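Arginyl-trna synthetase (Thermus thermophilus, PDB 1IQ0) probably joins L-arginine to its cognate tRNA(Arg) at the expense of ATP, as a monomeric class I aminoacyl-tRNA synthetase. Local coordinates at residues A[237-240]-A[241-244]. Residues are numbered along the deposited sequence; the frame is centred on the assembly and turned at random.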
# COMPACT_ATOMS: atom_id res chain seq x y z
N LEU A 237 5.86 12.82 -11.32
CA LEU A 237 7.01 13.29 -10.57
C LEU A 237 6.72 14.77 -10.41
O LEU A 237 6.32 15.42 -11.36
CB LEU A 237 8.29 13.12 -11.39
CG LEU A 237 9.34 12.08 -10.99
CD1 LEU A 237 8.72 10.73 -10.72
CD2 LEU A 237 10.37 12.00 -12.11
N VAL A 238 6.88 15.30 -9.20
CA VAL A 238 6.69 16.72 -8.98
C VAL A 238 7.94 17.23 -8.28
O VAL A 238 8.30 16.75 -7.20
CB VAL A 238 5.45 17.02 -8.11
CG1 VAL A 238 5.46 18.49 -7.71
CG2 VAL A 238 4.17 16.73 -8.90
N TRP A 239 8.60 18.20 -8.91
CA TRP A 239 9.82 18.79 -8.39
C TRP A 239 9.57 20.07 -7.59
O TRP A 239 8.78 20.93 -7.99
CB TRP A 239 10.80 19.08 -9.55
CG TRP A 239 11.22 17.85 -10.33
CD1 TRP A 239 10.40 16.99 -11.01
CD2 TRP A 239 12.54 17.32 -10.47
NE1 TRP A 239 11.13 15.97 -11.56
CE2 TRP A 239 12.45 16.14 -11.24
CE3 TRP A 239 13.81 17.73 -10.01
CZ2 TRP A 239 13.56 15.36 -11.57
CZ3 TRP A 239 14.92 16.95 -10.34
CH2 TRP A 239 14.79 15.78 -11.11
N GLU A 240 10.24 20.19 -6.45
CA GLU A 240 10.12 21.37 -5.61
C GLU A 240 10.37 22.65 -6.41
O GLU A 240 9.64 23.64 -6.26
CB GLU A 240 11.09 21.27 -4.43
CG GLU A 240 11.08 22.48 -3.49
CD GLU A 240 9.72 22.73 -2.86
OE1 GLU A 240 9.00 21.76 -2.56
OE2 GLU A 240 9.37 23.91 -2.66
N SER A 241 11.41 22.66 -7.25
CA SER A 241 11.70 23.86 -8.05
C SER A 241 10.54 24.23 -8.97
O SER A 241 10.33 25.41 -9.26
CB SER A 241 13.00 23.69 -8.86
OG SER A 241 12.96 22.56 -9.71
N ASP A 242 9.79 23.24 -9.45
CA ASP A 242 8.63 23.53 -10.30
C ASP A 242 7.49 24.05 -9.43
O ASP A 242 6.70 24.89 -9.86
CB ASP A 242 8.18 22.28 -11.06
CG ASP A 242 9.16 21.89 -12.16
OD1 ASP A 242 9.39 20.68 -12.36
OD2 ASP A 242 9.69 22.80 -12.82
N ILE A 243 7.41 23.56 -8.19
CA ILE A 243 6.38 24.02 -7.27
C ILE A 243 6.61 25.50 -6.97
O ILE A 243 5.66 26.28 -6.83
CB ILE A 243 6.40 23.20 -5.94
CG1 ILE A 243 5.75 21.83 -6.17
CG2 ILE A 243 5.71 23.97 -4.82
CD1 ILE A 243 5.69 20.93 -4.91
N VAL A 244 7.88 25.90 -6.88
CA VAL A 244 8.23 27.29 -6.62
C VAL A 244 7.85 28.16 -7.83
O VAL A 244 7.23 29.22 -7.67
CB VAL A 244 9.75 27.44 -6.32
CG1 VAL A 244 10.16 28.93 -6.31
CG2 VAL A 244 10.08 26.80 -4.97
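Ile243 packs back against Val238, on the strand that leads into its helix. Its CB lies 3.3 Å from Glu240 O. Ile243 CG1 is turned beside the backbone N (chi1 -77°), which brings it within 3.7 Å of Val238 CG1; the two side chains cross at about a right angle. Ile243 CD1, at the tip, meets the same Val238 methyl and passes 4.1 Å from Glu240 OE1. With an alanine here, CG1, CG2 and CD1 are gone, and Val238 CG1 would probably lose its apolar neighbour on the helix side. Trp239 is the N-cap residue of this helix. Trp239 O takes a 3.0 Å hydrogen bond from Ile243 N and a weak one from Asp242 N. Val244 N bonds to Glu240 O. Asp242 runs alongside Trp239, with Asp242 OD1 3.5 Å from Trp239 CB and the carboxylate turned 64° from the indole plane. Arg213 forms a salt bridge with Asp242 OD1 and a cation-pi contact with the indole. Glu240 OE1 is hydrogen-bonded to Tyr148 OH, and OE2 is salt-bridged to Lys304. This is a strand-to-helix junction in the class I catalytic domain. Strand 236-239 lies between strands 141-149 and 333-335, and helix 301-312 packs on Val238 and Ile243 through Phe308, while helix 213-229 covers Trp239.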